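Local coordinates for protein acyl-CoA dehydrogenase (Mycobacterium thermoresistibile, PDB 3PFD) that binds flavin adenine dinucleotide and very probably oxidises saturated acyl-CoA thioesters to their 2,3-dehydroacyl-CoA products, as acyl-CoA dehydrogenases do, at residues 148-153 with 192-197; 254-259 with 332-337. One frame throughout, in Å; residues are numbered along the deposited sequence.

Interaction 1 of 2, residues 148-153 with 192-197; sequences ASMRTR and NGISAF
Met150 and Ile194 meet tip to tip, and this one apolar pair carries most of the contact between the loop 148-153 and the start of strand 194-200. Two branches of the isoleucine share the work. CD1 lies 3.7 Å from both CG and SD of Met150, while CG2 touches the methionine's methyl end, with CE 3.9 Å away. The thioether chain bends at its last torsion (chi3 72°), which folds CE back so that SD and CE together lie against the two methyl groups of Ile194. On the isoleucine, CG2 stands opposite the backbone N across the CA-CB bond and CG1 beside that N (chi1 -52°); chi2 (-80°) then brings CD1 to Met150.

Ala148 adds only a loose van der Waals approach, its carbonyl O 4.3 Å from Ile194 CD1, and no hydrogen bond joins the segments. Polar groups of the loop are tied down elsewhere. Glu140 accepts from Arg151 N through OE1 and from Thr152 OG1 through OE2, which helps fix the backbone that follows Met150.

Within the acyl-CoA dehydrogenase middle domain, the loop side chain lies against strand 194-200 and its neighbour 178-184 in the mixed sheet, where Met182 touches both Met150 and Ile194; Met150 also meets Lys167 on strand 160-171 of the other, antiparallel sheet.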
ATOM      1  N   ALA C 148      -1.921  27.642 -17.225  1.00 23.32           N
ATOM      2  CA  ALA C 148      -1.324  28.863 -17.768  1.00 24.44           C
ATOM      3  C   ALA C 148      -1.273  28.856 -19.302  1.00 25.19           C
ATOM      4  O   ALA C 148      -0.987  29.872 -19.898  1.00 25.70           O
ATOM      5  CB  ALA C 148       0.090  29.086 -17.180  1.00 24.34           C
ATOM      6  N   SER C 149      -1.537  27.713 -19.936  1.00 25.27           N
ATOM      7  CA  SER C 149      -1.543  27.654 -21.393  1.00 25.78           C
ATOM      8  C   SER C 149      -2.935  27.932 -21.977  1.00 25.96           C
ATOM      9  O   SER C 149      -3.186  27.661 -23.147  1.00 26.43           O
ATOM     10  CB  SER C 149      -0.979  26.307 -21.884  1.00 25.53           C
ATOM     11  OG  SER C 149      -1.875  25.254 -21.601  1.00 27.46           O
ATOM     12  N   MET C 150      -3.819  28.497 -21.157  1.00 26.31           N
ATOM     13  CA  MET C 150      -5.198  28.783 -21.540  1.00 27.09           C
ATOM     14  C   MET C 150      -5.258  29.747 -22.734  1.00 28.60           C
ATOM     15  O   MET C 150      -4.340  30.546 -22.939  1.00 29.15           O
ATOM     16  CB  MET C 150      -5.964  29.353 -20.359  1.00 26.60           C
ATOM     17  CG  MET C 150      -5.596  30.812 -20.025  1.00 26.64           C
ATOM     18  SD  MET C 150      -6.515  31.528 -18.655  1.00 25.24           S
ATOM     19  CE  MET C 150      -5.804  30.663 -17.245  1.00 25.49           C
ATOM     20  N   ARG C 151      -6.339  29.661 -23.505  1.00 29.44           N
ATOM     21  CA  ARG C 151      -6.469  30.402 -24.766  1.00 31.46           C
ATOM     22  C   ARG C 151      -7.559  31.478 -24.777  1.00 31.52           C
ATOM     23  O   ARG C 151      -7.478  32.420 -25.565  1.00 32.18           O
ATOM     24  CB  ARG C 151      -6.646  29.426 -25.940  1.00 31.97           C
ATOM     25  CG  ARG C 151      -5.337  28.729 -26.355  1.00 34.55           C
ATOM     26  CD  ARG C 151      -5.586  27.707 -27.457  1.00 40.75           C
ATOM     27  NE  ARG C 151      -4.663  26.570 -27.398  1.00 44.27           N
ATOM     28  CZ  ARG C 151      -4.863  25.401 -28.012  1.00 45.94           C
ATOM     29  NH1 ARG C 151      -5.965  25.197 -28.740  1.00 46.16           N
ATOM     30  NH2 ARG C 151      -3.962  24.430 -27.895  1.00 44.56           N
ATOM     31  N   THR C 152      -8.565  31.351 -23.908  1.00 30.97           N
ATOM     32  CA  THR C 152      -9.620  32.366 -23.790  1.00 31.41           C
ATOM     33  C   THR C 152      -8.995  33.750 -23.577  1.00 32.16           C
ATOM     34  O   THR C 152      -8.104  33.900 -22.730  1.00 31.31           O
ATOM     35  CB  THR C 152     -10.589  32.033 -22.632  1.00 30.85           C
ATOM     36  OG1 THR C 152     -11.236  30.784 -22.904  1.00 29.48           O
ATOM     37  CG2 THR C 152     -11.642  33.127 -22.453  1.00 30.46           C
ATOM     38  N   ARG C 153      -9.456  34.733 -24.362  1.00 32.89           N
ATOM     39  CA  ARG C 153      -8.848  36.077 -24.413  1.00 34.17           C
ATOM     40  C   ARG C 153      -9.737  37.178 -23.832  1.00 34.19           C
ATOM     41  O   ARG C 153     -10.978  37.087 -23.852  1.00 34.13           O
ATOM     42  CB  ARG C 153      -8.439  36.455 -25.860  1.00 34.79           C
ATOM     43  N   ASN C 192       2.205  35.760 -16.594  1.00 33.95           N
ATOM     44  CA  ASN C 192       2.093  37.156 -16.164  1.00 34.10           C
ATOM     45  C   ASN C 192       1.200  37.992 -17.087  1.00 33.89           C
ATOM     46  O   ASN C 192       1.061  39.204 -16.891  1.00 34.19           O
ATOM     47  CB  ASN C 192       3.483  37.810 -16.027  1.00 34.76           C
ATOM     48  CG  ASN C 192       4.090  37.636 -14.637  1.00 35.10           C
ATOM     49  OD1 ASN C 192       3.380  37.631 -13.639  1.00 34.46           O
ATOM     50  ND2 ASN C 192       5.415  37.509 -14.572  1.00 35.57           N
ATOM     51  N   GLY C 193       0.600  37.338 -18.079  1.00 33.21           N
ATOM     52  CA  GLY C 193      -0.333  37.983 -18.999  1.00 33.04           C
ATOM     53  C   GLY C 193      -1.729  37.426 -18.887  1.00 32.49           C
ATOM     54  O   GLY C 193      -2.526  37.575 -19.802  1.00 32.86           O
ATOM     55  N   ILE C 194      -2.035  36.791 -17.751  1.00 31.40           N
ATOM     56  CA  ILE C 194      -3.398  36.310 -17.459  1.00 30.59           C
ATOM     57  C   ILE C 194      -4.120  37.280 -16.538  1.00 29.84           C
ATOM     58  O   ILE C 194      -3.538  37.767 -15.579  1.00 30.44           O
ATOM     59  CB  ILE C 194      -3.411  34.896 -16.779  1.00 29.36           C
ATOM     60  CG1 ILE C 194      -2.585  33.875 -17.572  1.00 31.14           C
ATOM     61  CG2 ILE C 194      -4.854  34.404 -16.500  1.00 29.36           C
ATOM     62  CD1 ILE C 194      -3.244  33.292 -18.740  1.00 31.13           C
ATOM     63  N   SER C 195      -5.393  37.531 -16.809  1.00 28.13           N
ATOM     64  CA  SER C 195      -6.200  38.300 -15.880  1.00 27.61           C
ATOM     65  C   SER C 195      -7.455  37.546 -15.424  1.00 26.70           C
ATOM     66  O   SER C 195      -7.835  36.528 -16.005  1.00 25.63           O
ATOM     67  CB  SER C 195      -6.543  39.679 -16.462  1.00 27.45           C
ATOM     68  OG  SER C 195      -5.356  40.354 -16.820  1.00 28.28           O
ATOM     69  N   ALA C 196      -8.086  38.060 -14.374  1.00 26.93           N
ATOM     70  CA  ALA C 196      -9.287  37.442 -13.809  1.00 26.74           C
ATOM     71  C   ALA C 196     -10.439  38.450 -13.767  1.00 27.46           C
ATOM     72  O   ALA C 196     -10.236  39.613 -13.391  1.00 27.39           O
ATOM     73  CB  ALA C 196      -8.989  36.885 -12.424  1.00 25.77           C
ATOM     74  N   PHE C 197     -11.635  37.988 -14.155  1.00 27.61           N
ATOM     75  CA  PHE C 197     -12.825  38.832 -14.276  1.00 28.40           C
ATOM     76  C   PHE C 197     -14.068  38.189 -13.674  1.00 28.91           C
ATOM     77  O   PHE C 197     -14.240  36.954 -13.709  1.00 28.28           O
ATOM     78  CB  PHE C 197     -13.137  39.127 -15.747  1.00 28.90           C
ATOM     79  CG  PHE C 197     -11.966  39.641 -16.534  1.00 28.75           C
ATOM     80  CD1 PHE C 197     -11.763  41.016 -16.689  1.00 29.35           C
ATOM     81  CD2 PHE C 197     -11.066  38.751 -17.136  1.00 28.77           C
ATOM     82  CE1 PHE C 197     -10.674  41.498 -17.438  1.00 30.20           C
ATOM     83  CE2 PHE C 197      -9.963  39.218 -17.869  1.00 28.82           C
ATOM     84  CZ  PHE C 197      -9.764  40.585 -18.022  1.00 29.73           C
TER

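Interaction 2 of 2, residues 254-259 with 332-337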
ATOM      1  N   HIS C 254      -6.112  28.570  -0.509  1.00 28.96           N
ATOM      2  CA  HIS C 254      -7.215  28.750   0.418  1.00 28.65           C
ATOM      3  C   HIS C 254      -8.423  27.848   0.148  1.00 27.46           C
ATOM      4  O   HIS C 254      -9.451  27.996   0.829  1.00 29.16           O
ATOM      5  CB  HIS C 254      -7.649  30.219   0.434  1.00 29.09           C
ATOM      6  CG  HIS C 254      -6.588  31.141   0.948  1.00 30.54           C
ATOM      7  ND1 HIS C 254      -6.530  31.547   2.264  1.00 32.82           N
ATOM      8  CD2 HIS C 254      -5.521  31.702   0.333  1.00 32.01           C
ATOM      9  CE1 HIS C 254      -5.493  32.347   2.431  1.00 33.57           C
ATOM     10  NE2 HIS C 254      -4.860  32.455   1.277  1.00 33.87           N
ATOM     11  N   THR C 255      -8.355  26.971  -0.859  1.00 23.67           N
ATOM     12  CA  THR C 255      -9.526  26.130  -1.152  1.00 21.68           C
ATOM     13  C   THR C 255      -9.214  24.631  -1.189  1.00 20.53           C
ATOM     14  O   THR C 255     -10.093  23.805  -0.932  1.00 20.00           O
ATOM     15  CB  THR C 255     -10.270  26.540  -2.454  1.00 21.22           C
ATOM     16  OG1 THR C 255      -9.419  26.330  -3.579  1.00 21.18           O
ATOM     17  CG2 THR C 255     -10.739  28.021  -2.411  1.00 20.98           C
ATOM     18  N   ARG C 256      -7.965  24.282  -1.482  1.00 21.86           N
ATOM     19  CA  ARG C 256      -7.562  22.875  -1.476  1.00 21.40           C
ATOM     20  C   ARG C 256      -7.999  22.092  -0.232  1.00 19.29           C
ATOM     21  O   ARG C 256      -8.460  20.966  -0.363  1.00 18.99           O
ATOM     22  CB  ARG C 256      -6.065  22.728  -1.724  1.00 21.32           C
ATOM     23  CG  ARG C 256      -5.775  22.573  -3.191  1.00 24.43           C
ATOM     24  CD  ARG C 256      -4.314  22.785  -3.540  1.00 29.00           C
ATOM     25  NE  ARG C 256      -4.143  22.657  -4.987  1.00 32.41           N
ATOM     26  CZ  ARG C 256      -3.196  23.270  -5.693  1.00 34.29           C
ATOM     27  NH1 ARG C 256      -2.321  24.081  -5.078  1.00 31.19           N
ATOM     28  NH2 ARG C 256      -3.142  23.078  -7.015  1.00 32.04           N
ATOM     29  N   PRO C 257      -7.878  22.695   0.970  1.00 18.05           N
ATOM     30  CA  PRO C 257      -8.314  21.954   2.169  1.00 16.82           C
ATOM     31  C   PRO C 257      -9.801  21.622   2.172  1.00 16.86           C
ATOM     32  O   PRO C 257     -10.198  20.630   2.799  1.00 16.54           O
ATOM     33  CB  PRO C 257      -7.954  22.898   3.332  1.00 17.18           C
ATOM     34  CG  PRO C 257      -6.849  23.801   2.779  1.00 18.61           C
ATOM     35  CD  PRO C 257      -7.230  23.985   1.309  1.00 18.10           C
ATOM     36  N   THR C 258     -10.626  22.437   1.489  1.00 17.00           N
ATOM     37  CA  THR C 258     -12.080  22.197   1.453  1.00 16.42           C
ATOM     38  C   THR C 258     -12.405  20.945   0.632  1.00 16.06           C
ATOM     39  O   THR C 258     -13.322  20.214   0.952  1.00 16.13           O
ATOM     40  CB  THR C 258     -12.892  23.429   0.962  1.00 16.76           C
ATOM     41  OG1 THR C 258     -12.679  23.628  -0.434  1.00 18.15           O
ATOM     42  CG2 THR C 258     -12.494  24.705   1.738  1.00 15.58           C
ATOM     43  N   ILE C 259     -11.609  20.670  -0.398  1.00 16.47           N
ATOM     44  CA  ILE C 259     -11.738  19.405  -1.113  1.00 15.48           C
ATOM     45  C   ILE C 259     -11.201  18.246  -0.262  1.00 14.25           C
ATOM     46  O   ILE C 259     -11.746  17.153  -0.276  1.00 14.24           O
ATOM     47  CB  ILE C 259     -11.091  19.456  -2.509  1.00 15.80           C
ATOM     48  CG1 ILE C 259     -11.805  20.516  -3.386  1.00 16.60           C
ATOM     49  CG2 ILE C 259     -11.123  18.072  -3.183  1.00 13.93           C
ATOM     50  CD1 ILE C 259     -13.329  20.381  -3.477  1.00 12.07           C
ATOM     51  N   ALA C 332      -0.805  18.880   0.688  1.00 13.07           N
ATOM     52  CA  ALA C 332      -0.772  17.665   1.519  1.00 13.00           C
ATOM     53  C   ALA C 332      -2.159  17.245   1.982  1.00 12.81           C
ATOM     54  O   ALA C 332      -2.532  16.086   1.839  1.00 12.72           O
ATOM     55  CB  ALA C 332       0.172  17.845   2.766  1.00 12.14           C
ATOM     56  N   SER C 333      -2.909  18.187   2.541  1.00 12.99           N
ATOM     57  CA  SER C 333      -4.205  17.878   3.146  1.00 13.82           C
ATOM     58  C   SER C 333      -5.239  17.415   2.119  1.00 13.59           C
ATOM     59  O   SER C 333      -6.019  16.477   2.372  1.00 13.16           O
ATOM     60  CB  SER C 333      -4.745  19.081   3.921  1.00 13.82           C
ATOM     61  OG  SER C 333      -5.244  20.081   3.061  1.00 14.41           O
ATOM     62  N   LYS C 334      -5.209  18.049   0.952  1.00 12.94           N
ATOM     63  CA  LYS C 334      -6.078  17.657  -0.153  1.00 12.54           C
ATOM     64  C   LYS C 334      -5.655  16.277  -0.734  1.00 12.64           C
ATOM     65  O   LYS C 334      -6.503  15.378  -0.908  1.00 12.64           O
ATOM     66  CB  LYS C 334      -6.119  18.766  -1.223  1.00 12.35           C
ATOM     67  CG  LYS C 334      -7.205  18.598  -2.357  1.00 12.85           C
ATOM     68  CD  LYS C 334      -6.720  17.604  -3.434  1.00 13.94           C
ATOM     69  CE  LYS C 334      -7.458  17.739  -4.757  1.00 13.10           C
ATOM     70  NZ  LYS C 334      -7.102  16.609  -5.707  1.00 13.99           N
ATOM     71  N   CYS C 335      -4.357  16.113  -1.013  1.00 11.85           N
ATOM     72  CA  CYS C 335      -3.842  14.861  -1.582  1.00 12.81           C
ATOM     73  C   CYS C 335      -4.093  13.681  -0.640  1.00 12.48           C
ATOM     74  O   CYS C 335      -4.635  12.656  -1.056  1.00 12.93           O
ATOM     75  CB  CYS C 335      -2.330  14.971  -1.902  1.00 11.82           C
ATOM     76  SG  CYS C 335      -1.638  13.536  -2.755  0.96 13.53           S
ATOM     77  N   PHE C 336      -3.728  13.830   0.632  1.00 12.68           N
ATOM     78  CA  PHE C 336      -3.905  12.725   1.620  1.00 12.41           C
ATOM     79  C   PHE C 336      -5.382  12.367   1.836  1.00 11.86           C
ATOM     80  O   PHE C 336      -5.766  11.192   1.760  1.00 11.97           O
ATOM     81  CB  PHE C 336      -3.266  13.091   2.967  1.00 12.13           C
ATOM     82  CG  PHE C 336      -3.247  11.946   3.971  1.00 12.37           C
ATOM     83  CD1 PHE C 336      -2.454  10.813   3.746  1.00 12.71           C
ATOM     84  CD2 PHE C 336      -4.015  12.008   5.128  1.00 10.29           C
ATOM     85  CE1 PHE C 336      -2.421   9.770   4.672  1.00 11.33           C
ATOM     86  CE2 PHE C 336      -3.989  10.974   6.083  1.00 11.24           C
ATOM     87  CZ  PHE C 336      -3.192   9.845   5.853  1.00 12.52           C
ATOM     88  N   ALA C 337      -6.213  13.364   2.130  1.00 11.26           N
ATOM     89  CA  ALA C 337      -7.639  13.070   2.341  1.00 11.86           C
ATOM     90  C   ALA C 337      -8.282  12.364   1.159  1.00 10.74           C
ATOM     91  O   ALA C 337      -9.085  11.458   1.345  1.00 11.02           O
ATOM     92  CB  ALA C 337      -8.446  14.312   2.717  1.00 10.15           C
TER
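Lys334 lies with its aliphatic chain along Ile259 and over the first turn of helix 256-280. Its CG is set opposite the backbone N (chi1 -170°), and a bend at chi2 (-80°) then carries the chain alongside the isoleucine, both side chains pointing the same way. Lys334 CG sits 4.0 Å from Ile259 CB, and CE is equally far from Ile259 CG2. Nearer the backbone, CB and CG of Lys334 both lie 3.3 Å from the carbonyl O of Arg256. The lysine's NZ runs on past the contact to Thr373 O, Gly378 O and Asn380 OD1, three acceptors that probably help keep a buried ammonium group stable.

Ser333 adds the second touch. With OG placed between its own N and carbonyl carbon (chi1 75°), it hydrogen-bonds back to Ser330 O and still lies 3.7 Å from Pro257 CA. Of its side chain Arg256, extended from CG to NE, brings only CB, 4.0 Å from Lys334 CB, and its NE donates to Glu377 O.

This is helix-to-helix packing in the C-terminal domain: helix 256-280 starts against the N-terminal half of helix 326-352, whose other faces meet helices 292-321 and 380-391, while Met303 of the second subunit packs on Ala332, Cys335 and Phe336.

Taken together, the two contacts illustrate how one chain builds different kinds of interior in two domains near the cofactor. Interaction 1 belongs to the beta-rich middle domain and interaction 2 to the helical C-terminal domain; their centres are 25 Å apart, their nearest atoms about 11 Å, and they do not touch. In sequence they follow one another, the first closing before the second opens. Each has a side chain near a bound reduced flavin adenine dinucleotide: Met150 at about 9 Å and Arg256 at about 8 Å. At those distances neither side chain touches the nucleotide, although both contacts lie in the neighbourhood of its pocket.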